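Local coordinates for NOL1/NOP2/sun family protein (Enterococcus faecium, PDB 3M4X) that probably methylates ribosomal RNA, joining a Rossmann-like, S-adenosylmethionine-type methyltransferase domain to a C-terminal PUA-like, RNA-binding module, at residues 94-99 with 295-300; 264-269 with 281-286; 371-376 with 383-388. All coordinates share one frame; numbering follows the deposited sequence.

Contact 1 (94-99 with 295-300)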
ATOM      1  N   ALA A  94      -6.849  10.669  -0.068  1.00 33.63           N
ATOM      2  CA  ALA A  94      -6.097   9.602  -0.729  1.00 35.80           C
ATOM      3  C   ALA A  94      -6.694   8.220  -0.415  1.00 32.31           C
ATOM      4  O   ALA A  94      -6.623   7.296  -1.226  1.00 35.88           O
ATOM      5  CB  ALA A  94      -4.625   9.662  -0.334  1.00 31.80           C
HETATM    6  N   MSE A  95      -7.304   8.088   0.759  1.00 34.30           N
HETATM    7  CA  MSE A  95      -7.902   6.812   1.155  1.00 34.18           C
HETATM    8  C   MSE A  95      -9.036   6.398   0.228  1.00 35.77           C
HETATM    9  O   MSE A  95      -9.436   5.230   0.208  1.00 35.84           O
HETATM   10  CB  MSE A  95      -8.428   6.878   2.579  1.00 31.58           C
HETATM   11  CG  MSE A  95      -7.374   7.145   3.636  1.00 30.82           C
HETATM   12 SE   MSE A  95      -8.243   7.058   5.392  1.00 49.72          SE
HETATM   13  CE  MSE A  95      -6.777   7.744   6.493  1.00 28.17           C
ATOM     14  N   ILE A  96      -9.568   7.355  -0.525  1.00 34.50           N
ATOM     15  CA  ILE A  96     -10.712   7.079  -1.390  1.00 35.54           C
ATOM     16  C   ILE A  96     -10.326   6.074  -2.470  1.00 29.96           C
ATOM     17  O   ILE A  96     -11.144   5.281  -2.920  1.00 28.22           O
ATOM     18  CB  ILE A  96     -11.254   8.362  -2.062  1.00 45.33           C
ATOM     19  CG1 ILE A  96     -12.635   8.110  -2.663  1.00 46.47           C
ATOM     20  CG2 ILE A  96     -10.298   8.856  -3.150  1.00 47.27           C
ATOM     21  CD1 ILE A  96     -13.633   7.611  -1.676  1.00 51.57           C
ATOM     22  N   VAL A  97      -9.064   6.108  -2.869  1.00 31.91           N
ATOM     23  CA  VAL A  97      -8.610   5.310  -3.993  1.00 35.33           C
ATOM     24  C   VAL A  97      -8.659   3.825  -3.646  1.00 38.32           C
ATOM     25  O   VAL A  97      -9.277   3.034  -4.363  1.00 40.71           O
ATOM     26  CB  VAL A  97      -7.193   5.737  -4.405  1.00 33.97           C
ATOM     27  CG1 VAL A  97      -6.675   4.861  -5.508  1.00 27.19           C
ATOM     28  CG2 VAL A  97      -7.207   7.197  -4.828  1.00 31.60           C
ATOM     29  N   GLY A  98      -8.036   3.461  -2.526  1.00 33.60           N
ATOM     30  CA  GLY A  98      -8.068   2.093  -2.040  1.00 30.86           C
ATOM     31  C   GLY A  98      -9.470   1.619  -1.750  1.00 27.89           C
ATOM     32  O   GLY A  98      -9.819   0.461  -1.975  1.00 32.30           O
ATOM     33  N   THR A  99     -10.304   2.519  -1.261  1.00 31.59           N
ATOM     34  CA  THR A  99     -11.676   2.140  -0.964  1.00 33.46           C
ATOM     35  C   THR A  99     -12.457   1.857  -2.251  1.00 32.04           C
ATOM     36  O   THR A  99     -13.173   0.862  -2.341  1.00 32.34           O
ATOM     37  CB  THR A  99     -12.361   3.201  -0.108  1.00 35.43           C
ATOM     38  OG1 THR A  99     -11.701   3.254   1.163  1.00 34.48           O
ATOM     39  CG2 THR A  99     -13.834   2.870   0.096  1.00 33.83           C
ATOM     40  N   HIS A 295      -8.722  14.879  -4.883  1.00 47.72           N
ATOM     41  CA  HIS A 295      -8.475  13.645  -5.605  1.00 41.07           C
ATOM     42  C   HIS A 295      -9.514  13.451  -6.698  1.00 38.86           C
ATOM     43  O   HIS A 295     -10.632  13.976  -6.632  1.00 40.43           O
ATOM     44  CB  HIS A 295      -8.486  12.453  -4.639  1.00 39.99           C
ATOM     45  CG  HIS A 295      -7.134  11.841  -4.420  1.00 42.14           C
ATOM     46  ND1 HIS A 295      -6.267  12.276  -3.436  1.00 48.65           N
ATOM     47  CD2 HIS A 295      -6.492  10.839  -5.065  1.00 40.17           C
ATOM     48  CE1 HIS A 295      -5.154  11.567  -3.484  1.00 48.18           C
ATOM     49  NE2 HIS A 295      -5.266  10.684  -4.463  1.00 48.07           N
ATOM     50  N   PHE A 296      -9.119  12.707  -7.718  1.00 36.38           N
ATOM     51  CA  PHE A 296     -10.035  12.213  -8.726  1.00 34.86           C
ATOM     52  C   PHE A 296      -9.902  10.690  -8.753  1.00 31.58           C
ATOM     53  O   PHE A 296      -8.791  10.175  -8.735  1.00 32.92           O
ATOM     54  CB  PHE A 296      -9.656  12.803 -10.090  1.00 30.94           C
ATOM     55  CG  PHE A 296     -10.476  12.290 -11.223  1.00 31.48           C
ATOM     56  CD1 PHE A 296     -11.748  12.800 -11.464  1.00 32.45           C
ATOM     57  CD2 PHE A 296      -9.968  11.317 -12.079  1.00 34.12           C
ATOM     58  CE1 PHE A 296     -12.508  12.338 -12.533  1.00 32.24           C
ATOM     59  CE2 PHE A 296     -10.719  10.848 -13.151  1.00 26.09           C
ATOM     60  CZ  PHE A 296     -11.986  11.358 -13.375  1.00 34.40           C
ATOM     61  N   VAL A 297     -11.024   9.977  -8.779  1.00 31.42           N
ATOM     62  CA  VAL A 297     -11.000   8.526  -8.919  1.00 35.06           C
ATOM     63  C   VAL A 297     -12.062   8.009  -9.871  1.00 36.00           C
ATOM     64  O   VAL A 297     -13.177   8.513  -9.897  1.00 32.42           O
ATOM     65  CB  VAL A 297     -11.200   7.782  -7.577  1.00 40.20           C
ATOM     66  CG1 VAL A 297     -10.997   6.284  -7.791  1.00 36.07           C
ATOM     67  CG2 VAL A 297     -10.219   8.268  -6.571  1.00 49.83           C
ATOM     68  N   ALA A 298     -11.713   6.974 -10.632  1.00 37.64           N
ATOM     69  CA  ALA A 298     -12.652   6.332 -11.539  1.00 33.57           C
ATOM     70  C   ALA A 298     -12.467   4.812 -11.511  1.00 30.30           C
ATOM     71  O   ALA A 298     -11.341   4.309 -11.386  1.00 31.63           O
ATOM     72  CB  ALA A 298     -12.466   6.880 -12.961  1.00 35.19           C
ATOM     73  N   LYS A 299     -13.568   4.076 -11.597  1.00 33.93           N
ATOM     74  CA  LYS A 299     -13.494   2.615 -11.700  1.00 33.72           C
ATOM     75  C   LYS A 299     -14.089   2.151 -13.028  1.00 33.96           C
ATOM     76  O   LYS A 299     -15.194   2.541 -13.379  1.00 36.46           O
ATOM     77  CB  LYS A 299     -14.224   1.933 -10.542  1.00 36.46           C
ATOM     78  CG  LYS A 299     -14.175   0.414 -10.605  1.00 43.89           C
ATOM     79  CD  LYS A 299     -14.681  -0.234  -9.310  1.00 45.30           C
ATOM     80  CE  LYS A 299     -16.159   0.037  -9.118  1.00 44.55           C
ATOM     81  NZ  LYS A 299     -16.777  -0.769  -8.031  1.00 41.71           N
ATOM     82  N   LEU A 300     -13.359   1.315 -13.757  1.00 34.23           N
ATOM     83  CA  LEU A 300     -13.820   0.821 -15.052  1.00 37.44           C
ATOM     84  C   LEU A 300     -13.707  -0.686 -15.140  1.00 38.58           C
ATOM     85  O   LEU A 300     -12.871  -1.286 -14.472  1.00 33.66           O
ATOM     86  CB  LEU A 300     -13.000   1.449 -16.189  1.00 33.06           C
ATOM     87  CG  LEU A 300     -13.071   2.980 -16.205  1.00 36.99           C
ATOM     88  CD1 LEU A 300     -11.789   3.588 -15.621  1.00 33.12           C
ATOM     89  CD2 LEU A 300     -13.335   3.489 -17.625  1.00 35.32           C
TER
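Ile96 CG2 and Val297 CG2 press together at 3.5 Å, a little tighter than usual for two methyl groups, and Val97 CG2 joins them 3.6 Å from the same valine methyl. That methyl is put there by the valine's first torsion (chi1 -173°), which sends CG1 anti to the backbone N and CG2 beside it. Val97 CG2 also reaches CD2 of His295, 3.7 Å away, the two side chains crossing at about a right angle. Here helix 95-101 packs on strand 295-302 of the large mixed sheet in the Rossmann-like methyltransferase domain; over 95-99 and 295-300 the axes run almost parallel, 7° apart and 8.7 Å from each other. The close packing includes the His295 end: Ala94 lays its CA over one face of the imidazole, a CH-pi contact 3.9 Å from the ring centroid, while its CB, though directed away from the strand, still comes within 3.7 Å of CE1. Ring atom ND1 is bonded to Ser93 OG, but NE2 is buried by the contact without a polar partner in the model. Further along, the segments part: the partly exposed Thr99 turns its OG1 to Tyr66 O, and Lys299, also partly exposed, packs on Gln229.

Contact 2 (264-269 with 281-286)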
ATOM      1  N   GLN A 264     -20.248   7.944   2.365  1.00 59.62           N
ATOM      2  CA  GLN A 264     -19.915   9.358   2.340  1.00 62.31           C
ATOM      3  C   GLN A 264     -20.238   9.974   0.974  1.00 57.48           C
ATOM      4  O   GLN A 264     -19.743   9.517  -0.059  1.00 53.79           O
ATOM      5  CB  GLN A 264     -18.434   9.543   2.679  1.00 64.00           C
ATOM      6  CG  GLN A 264     -17.985  10.993   2.766  1.00 69.92           C
ATOM      7  CD  GLN A 264     -18.612  11.736   3.928  1.00 73.63           C
ATOM      8  OE1 GLN A 264     -19.121  11.126   4.873  1.00 73.90           O
ATOM      9  NE2 GLN A 264     -18.576  13.064   3.867  1.00 76.90           N
ATOM     10  N   SER A 265     -21.077  11.004   0.961  1.00 54.44           N
ATOM     11  CA  SER A 265     -21.369  11.698  -0.289  1.00 50.90           C
ATOM     12  C   SER A 265     -20.158  12.507  -0.724  1.00 48.76           C
ATOM     13  O   SER A 265     -19.361  12.955   0.106  1.00 52.01           O
ATOM     14  CB  SER A 265     -22.591  12.600  -0.152  1.00 59.75           C
ATOM     15  OG  SER A 265     -23.778  11.866  -0.381  1.00 66.66           O
ATOM     16  N   VAL A 266     -20.016  12.685  -2.029  1.00 46.00           N
ATOM     17  CA  VAL A 266     -18.843  13.340  -2.577  1.00 44.81           C
ATOM     18  C   VAL A 266     -19.229  14.054  -3.836  1.00 44.48           C
ATOM     19  O   VAL A 266     -20.334  13.872  -4.343  1.00 50.39           O
ATOM     20  CB  VAL A 266     -17.739  12.320  -2.930  1.00 53.68           C
ATOM     21  CG1 VAL A 266     -16.893  12.005  -1.719  1.00 58.67           C
ATOM     22  CG2 VAL A 266     -18.352  11.048  -3.524  1.00 49.38           C
ATOM     23  N   SER A 267     -18.312  14.867  -4.345  1.00 44.35           N
ATOM     24  CA  SER A 267     -18.487  15.488  -5.650  1.00 42.96           C
ATOM     25  C   SER A 267     -18.232  14.459  -6.756  1.00 43.61           C
ATOM     26  O   SER A 267     -17.708  13.368  -6.508  1.00 44.38           O
ATOM     27  CB  SER A 267     -17.548  16.681  -5.809  1.00 44.81           C
ATOM     28  OG  SER A 267     -17.775  17.636  -4.789  1.00 49.15           O
ATOM     29  N   SER A 268     -18.588  14.818  -7.977  1.00 42.44           N
ATOM     30  CA  SER A 268     -18.545  13.874  -9.073  1.00 37.55           C
ATOM     31  C   SER A 268     -17.778  14.458 -10.246  1.00 39.21           C
ATOM     32  O   SER A 268     -17.591  15.667 -10.325  1.00 41.49           O
ATOM     33  CB  SER A 268     -19.969  13.539  -9.496  1.00 40.08           C
ATOM     34  OG  SER A 268     -20.340  14.335 -10.601  1.00 53.11           O
ATOM     35  N   GLY A 269     -17.312  13.607 -11.152  1.00 36.83           N
ATOM     36  CA  GLY A 269     -16.735  14.093 -12.392  1.00 35.33           C
ATOM     37  C   GLY A 269     -17.776  14.907 -13.155  1.00 42.05           C
ATOM     38  O   GLY A 269     -18.979  14.717 -12.973  1.00 41.44           O
ATOM     39  N   LYS A 281     -20.325   9.266 -12.752  1.00 40.37           N
ATOM     40  CA  LYS A 281     -20.033   8.098 -11.918  1.00 39.96           C
ATOM     41  C   LYS A 281     -18.615   8.131 -11.386  1.00 33.96           C
ATOM     42  O   LYS A 281     -18.256   7.333 -10.529  1.00 36.13           O
ATOM     43  CB  LYS A 281     -20.213   6.803 -12.710  1.00 38.84           C
ATOM     44  CG  LYS A 281     -21.632   6.509 -13.146  1.00 43.69           C
ATOM     45  CD  LYS A 281     -21.645   5.291 -14.069  1.00 47.65           C
ATOM     46  CE  LYS A 281     -22.899   5.270 -14.926  1.00 56.21           C
ATOM     47  NZ  LYS A 281     -22.751   4.337 -16.074  1.00 60.49           N
ATOM     48  N   THR A 282     -17.794   9.023 -11.926  1.00 34.55           N
ATOM     49  CA  THR A 282     -16.465   9.236 -11.376  1.00 34.86           C
ATOM     50  C   THR A 282     -16.549  10.223 -10.200  1.00 38.46           C
ATOM     51  O   THR A 282     -17.535  10.948 -10.051  1.00 38.51           O
ATOM     52  CB  THR A 282     -15.465   9.695 -12.457  1.00 35.12           C
ATOM     53  OG1 THR A 282     -15.753  11.041 -12.857  1.00 41.14           O
ATOM     54  CG2 THR A 282     -15.549   8.764 -13.691  1.00 25.68           C
ATOM     55  N   ILE A 283     -15.521  10.228  -9.360  1.00 38.78           N
ATOM     56  CA  ILE A 283     -15.573  10.920  -8.074  1.00 37.29           C
ATOM     57  C   ILE A 283     -14.567  12.043  -8.004  1.00 36.17           C
ATOM     58  O   ILE A 283     -13.392  11.852  -8.307  1.00 35.39           O
ATOM     59  CB  ILE A 283     -15.213   9.977  -6.920  1.00 33.66           C
ATOM     60  CG1 ILE A 283     -16.305   8.933  -6.689  1.00 33.43           C
ATOM     61  CG2 ILE A 283     -14.925  10.767  -5.646  1.00 33.14           C
ATOM     62  CD1 ILE A 283     -15.915   7.920  -5.608  1.00 38.44           C
ATOM     63  N   ARG A 284     -15.033  13.210  -7.585  1.00 38.74           N
ATOM     64  CA  ARG A 284     -14.137  14.320  -7.314  1.00 41.11           C
ATOM     65  C   ARG A 284     -14.167  14.682  -5.843  1.00 38.70           C
ATOM     66  O   ARG A 284     -15.209  14.646  -5.196  1.00 37.65           O
ATOM     67  CB  ARG A 284     -14.479  15.544  -8.173  1.00 35.32           C
ATOM     68  CG  ARG A 284     -13.783  15.542  -9.531  1.00 36.36           C
ATOM     69  CD  ARG A 284     -14.222  16.730 -10.381  1.00 36.10           C
ATOM     70  NE  ARG A 284     -13.481  16.822 -11.635  1.00 35.81           N
ATOM     71  CZ  ARG A 284     -12.306  17.436 -11.779  1.00 40.83           C
ATOM     72  NH1 ARG A 284     -11.715  18.028 -10.744  1.00 39.04           N
ATOM     73  NH2 ARG A 284     -11.716  17.455 -12.967  1.00 40.12           N
ATOM     74  N   ILE A 285     -13.005  15.033  -5.320  1.00 35.68           N
ATOM     75  CA  ILE A 285     -12.928  15.558  -3.973  1.00 36.93           C
ATOM     76  C   ILE A 285     -12.357  16.971  -4.052  1.00 38.22           C
ATOM     77  O   ILE A 285     -11.222  17.169  -4.488  1.00 38.84           O
ATOM     78  CB  ILE A 285     -12.093  14.629  -3.058  1.00 39.41           C
ATOM     79  CG1 ILE A 285     -12.820  13.294  -2.888  1.00 38.21           C
ATOM     80  CG2 ILE A 285     -11.866  15.275  -1.696  1.00 45.20           C
ATOM     81  CD1 ILE A 285     -12.053  12.272  -2.126  1.00 46.28           C
ATOM     82  N   TRP A 286     -13.176  17.947  -3.675  1.00 39.10           N
ATOM     83  CA  TRP A 286     -12.786  19.354  -3.704  1.00 45.12           C
ATOM     84  C   TRP A 286     -12.548  19.827  -2.268  1.00 51.27           C
ATOM     85  O   TRP A 286     -13.358  19.548  -1.382  1.00 51.33           O
ATOM     86  CB  TRP A 286     -13.890  20.209  -4.328  1.00 43.57           C
ATOM     87  CG  TRP A 286     -14.187  19.995  -5.813  1.00 42.72           C
ATOM     88  CD1 TRP A 286     -15.242  19.306  -6.349  1.00 36.53           C
ATOM     89  CD2 TRP A 286     -13.456  20.535  -6.928  1.00 40.96           C
ATOM     90  NE1 TRP A 286     -15.196  19.361  -7.724  1.00 37.57           N
ATOM     91  CE2 TRP A 286     -14.115  20.114  -8.105  1.00 38.00           C
ATOM     92  CE3 TRP A 286     -12.310  21.328  -7.047  1.00 37.46           C
ATOM     93  CZ2 TRP A 286     -13.658  20.452  -9.382  1.00 36.57           C
ATOM     94  CZ3 TRP A 286     -11.857  21.662  -8.315  1.00 38.44           C
ATOM     95  CH2 TRP A 286     -12.532  21.227  -9.468  1.00 34.49           C
TER
HETATM   96  O   HOH W   1     -17.417  18.325  -9.416  1.00 49.42           O
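The indole of Trp286 meets Ser267 and a water at its edge, in the ring plane: Ser267 OG lies 3.4 Å from CD1, and NE1 donates to the water. The ring also meets Phe237, its plane nearly parallel, and Phe27, edge-to-face. Between the segments runs a short antiparallel pairing, strand 267-268 against strand 283-285, at the margin of the methyltransferase domain's large sheet. The Arg284 guanidinium is the other flat group. Ser268 O and Gly269 CA approach it at the edge, near its plane, while its nitrogens look to other partners, NE to Glu243 in a salt bridge and NH2 to Phe237 O. The extended chain from CG to NE (chi2 176°, chi3 175°) carries CD past Ser268 O at 3.5 Å. Two backbone bonds join the segments: Arg284 N to Ser267 O and Gly269 N to Thr282 O, both 2.9 Å, each donor standing well above the carbonyl plane. Beyond them Val266 CG2 touches Ile283 CG2 at 4.0 Å. Thr282 OG1, bonded to Leu279 O, lies 3.2 Å from Gly269 CA. The water closes the bridge between the segments, donating to Ser268 O at 2.8 Å.

Contact 3 (371-376 with 383-388)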
ATOM      1  N   GLY A 371       7.067 -12.339  -1.744  1.00 45.44           N
ATOM      2  CA  GLY A 371       6.184 -13.018  -0.808  1.00 41.42           C
ATOM      3  C   GLY A 371       6.576 -12.789   0.646  1.00 40.07           C
ATOM      4  O   GLY A 371       6.926 -11.677   1.045  1.00 35.10           O
ATOM      5  N   LEU A 372       6.515 -13.842   1.450  1.00 38.39           N
ATOM      6  CA  LEU A 372       6.848 -13.705   2.858  1.00 33.73           C
ATOM      7  C   LEU A 372       8.273 -14.157   3.111  1.00 34.75           C
ATOM      8  O   LEU A 372       8.634 -15.309   2.856  1.00 33.62           O
ATOM      9  CB  LEU A 372       5.870 -14.484   3.747  1.00 32.41           C
ATOM     10  CG  LEU A 372       6.127 -14.371   5.265  1.00 33.29           C
ATOM     11  CD1 LEU A 372       5.922 -12.929   5.763  1.00 29.96           C
ATOM     12  CD2 LEU A 372       5.269 -15.364   6.073  1.00 33.12           C
ATOM     13  N   HIS A 373       9.082 -13.231   3.610  1.00 33.62           N
ATOM     14  CA  HIS A 373      10.437 -13.536   4.037  1.00 31.93           C
ATOM     15  C   HIS A 373      10.395 -14.284   5.376  1.00 37.01           C
ATOM     16  O   HIS A 373      10.045 -13.706   6.406  1.00 35.90           O
ATOM     17  CB  HIS A 373      11.220 -12.230   4.179  1.00 32.05           C
ATOM     18  CG  HIS A 373      12.621 -12.415   4.656  1.00 33.97           C
ATOM     19  ND1 HIS A 373      13.369 -13.534   4.355  1.00 40.74           N
ATOM     20  CD2 HIS A 373      13.419 -11.623   5.410  1.00 34.20           C
ATOM     21  CE1 HIS A 373      14.563 -13.424   4.904  1.00 41.22           C
ATOM     22  NE2 HIS A 373      14.618 -12.272   5.551  1.00 42.71           N
ATOM     23  N   LEU A 374      10.750 -15.567   5.362  1.00 39.93           N
ATOM     24  CA  LEU A 374      10.618 -16.410   6.551  1.00 36.49           C
ATOM     25  C   LEU A 374      11.821 -16.304   7.490  1.00 39.13           C
ATOM     26  O   LEU A 374      11.670 -16.358   8.714  1.00 30.40           O
ATOM     27  CB  LEU A 374      10.395 -17.871   6.153  1.00 37.98           C
ATOM     28  CG  LEU A 374       9.072 -18.177   5.443  1.00 39.84           C
ATOM     29  CD1 LEU A 374       9.049 -19.597   4.927  1.00 39.44           C
ATOM     30  CD2 LEU A 374       7.880 -17.927   6.351  1.00 35.43           C
ATOM     31  N   GLY A 375      13.010 -16.164   6.910  1.00 38.89           N
ATOM     32  CA  GLY A 375      14.229 -16.027   7.684  1.00 40.06           C
ATOM     33  C   GLY A 375      15.479 -16.262   6.847  1.00 44.31           C
ATOM     34  O   GLY A 375      15.399 -16.418   5.624  1.00 37.39           O
ATOM     35  N   ASP A 376      16.632 -16.284   7.515  1.00 45.35           N
ATOM     36  CA  ASP A 376      17.918 -16.443   6.846  1.00 50.24           C
ATOM     37  C   ASP A 376      18.689 -17.625   7.399  1.00 55.65           C
ATOM     38  O   ASP A 376      18.736 -17.851   8.611  1.00 57.82           O
ATOM     39  CB  ASP A 376      18.780 -15.190   7.001  1.00 53.24           C
ATOM     40  CG  ASP A 376      18.180 -13.989   6.316  1.00 59.44           C
ATOM     41  OD1 ASP A 376      17.426 -14.197   5.348  1.00 64.75           O
ATOM     42  OD2 ASP A 376      18.456 -12.847   6.740  1.00 58.76           O
ATOM     43  N   GLU A 383      17.616 -18.575  10.967  1.00 48.28           N
ATOM     44  CA  GLU A 383      17.154 -17.487  11.811  1.00 47.07           C
ATOM     45  C   GLU A 383      15.857 -16.896  11.269  1.00 43.35           C
ATOM     46  O   GLU A 383      15.799 -16.468  10.128  1.00 47.15           O
ATOM     47  CB  GLU A 383      18.234 -16.416  11.930  1.00 49.67           C
ATOM     48  CG  GLU A 383      19.519 -16.939  12.557  1.00 59.28           C
ATOM     49  CD  GLU A 383      20.501 -15.832  12.913  1.00 67.17           C
ATOM     50  OE1 GLU A 383      20.355 -14.703  12.387  1.00 69.83           O
ATOM     51  OE2 GLU A 383      21.420 -16.096  13.720  1.00 68.19           O
ATOM     52  N   PRO A 384      14.805 -16.889  12.093  1.00 40.15           N
ATOM     53  CA  PRO A 384      13.489 -16.400  11.683  1.00 36.85           C
ATOM     54  C   PRO A 384      13.574 -14.891  11.441  1.00 37.98           C
ATOM     55  O   PRO A 384      14.434 -14.216  12.021  1.00 33.10           O
ATOM     56  CB  PRO A 384      12.603 -16.676  12.910  1.00 37.98           C
ATOM     57  CG  PRO A 384      13.470 -17.414  13.891  1.00 42.03           C
ATOM     58  CD  PRO A 384      14.879 -17.149  13.540  1.00 37.79           C
ATOM     59  N   SER A 385      12.681 -14.363  10.612  1.00 33.65           N
ATOM     60  CA  SER A 385      12.774 -12.965  10.201  1.00 38.51           C
ATOM     61  C   SER A 385      11.807 -12.037  10.926  1.00 38.71           C
ATOM     62  O   SER A 385      10.807 -12.464  11.513  1.00 31.30           O
ATOM     63  CB  SER A 385      12.489 -12.851   8.713  1.00 36.79           C
ATOM     64  OG  SER A 385      11.138 -13.205   8.486  1.00 36.86           O
ATOM     65  N   TYR A 386      12.121 -10.748  10.841  1.00 40.18           N
ATOM     66  CA  TYR A 386      11.257  -9.673  11.285  1.00 29.65           C
ATOM     67  C   TYR A 386       9.923  -9.767  10.556  1.00 29.72           C
ATOM     68  O   TYR A 386       8.861  -9.624  11.164  1.00 35.97           O
ATOM     69  CB  TYR A 386      11.948  -8.355  10.973  1.00 32.98           C
ATOM     70  CG  TYR A 386      11.292  -7.105  11.532  1.00 42.16           C
ATOM     71  CD1 TYR A 386      11.091  -6.951  12.894  1.00 44.18           C
ATOM     72  CD2 TYR A 386      10.936  -6.057  10.699  1.00 41.69           C
ATOM     73  CE1 TYR A 386      10.521  -5.806  13.409  1.00 43.14           C
ATOM     74  CE2 TYR A 386      10.369  -4.901  11.208  1.00 45.55           C
ATOM     75  CZ  TYR A 386      10.164  -4.783  12.565  1.00 43.24           C
ATOM     76  OH  TYR A 386       9.598  -3.639  13.086  1.00 40.98           O
ATOM     77  N   ALA A 387       9.971 -10.037   9.257  1.00 28.70           N
ATOM     78  CA  ALA A 387       8.754 -10.122   8.455  1.00 28.54           C
ATOM     79  C   ALA A 387       7.798 -11.165   9.021  1.00 34.36           C
ATOM     80  O   ALA A 387       6.591 -10.923   9.138  1.00 31.03           O
ATOM     81  CB  ALA A 387       9.084 -10.423   6.985  1.00 24.31           C
ATOM     82  N   LEU A 388       8.337 -12.336   9.356  1.00 34.02           N
ATOM     83  CA  LEU A 388       7.530 -13.439   9.854  1.00 29.87           C
ATOM     84  C   LEU A 388       6.882 -13.058  11.187  1.00 28.81           C
ATOM     85  O   LEU A 388       5.675 -13.249  11.389  1.00 27.00           O
ATOM     86  CB  LEU A 388       8.392 -14.707   9.996  1.00 36.00           C
ATOM     87  CG  LEU A 388       7.730 -15.927  10.642  1.00 34.89           C
ATOM     88  CD1 LEU A 388       6.421 -16.259   9.974  1.00 36.69           C
ATOM     89  CD2 LEU A 388       8.658 -17.124  10.606  1.00 33.40           C
TER
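Ser385 is the knuckle that fits against His373: its CB sits over one face of the imidazole, 3.9 Å from the centroid and offset toward the rim, a CH-pi contact. This is where the beta hairpin of strands 372-378 and 381-384 runs into helix 386-390, in the first C-terminal domain of the RsmF family, and Ser385 is that helix's N-cap. At chi1 66°, with OG between the backbone N and the carbonyl carbon, the hydroxyl is positioned to accept the capping bond from Leu388 N. The bond from Ser385 OG to His373 O is implausibly short as modelled, 2.4 Å, and its exact geometry is doubtful; Ser385 N to Leu374 O, 2.9 Å, is the sounder tie between helix start and strand. The first helical turn then supplies the bumps. Ala387 CB presses on the strand, 3.5 Å from His373 O and 4.0 Å from His373 CB. Leu388 CD1 rests against the touching methyls Leu372 CD2 and Leu374 CD2, 4.2 Å from each, while Leu388 CD2 lies against Leu374 O; Phe333 of helix 324-336 packs on Leu388 as well. Gly375 supplies the hollow: with no side chain, its CA lies 2.9 Å from Glu383 O. At the outer end Asp376, whose OD1 is bonded to His351, pairs with Glu383 by two backbone bonds. In one of them Asp376 N meets Glu383 O in the carbonyl plane, 2.7 Å away.

In the fold
Contacts 1 and 2 are neighbours in the methyltransferase domain, their centres 10 Å apart, and contact 2 is nested along the chain inside the loop that contact 1 closes. They share the large mixed sheet: strands 283-285 and 295-302 lie side by side, joined by probable backbone bonds from Ile285 N to His295 O and from Ile283 N to Val297 O. Contact 3 comes later, across the chain's centre in the four-stranded C-terminal sheet, about 33 Å from contact 1 and 42 Å from contact 2, centre to centre. The first two belong to the probable catalytic domain and the third to the C-terminal part, whose preceding strand 367-370 pairs with strand 158-161 of the large sheet.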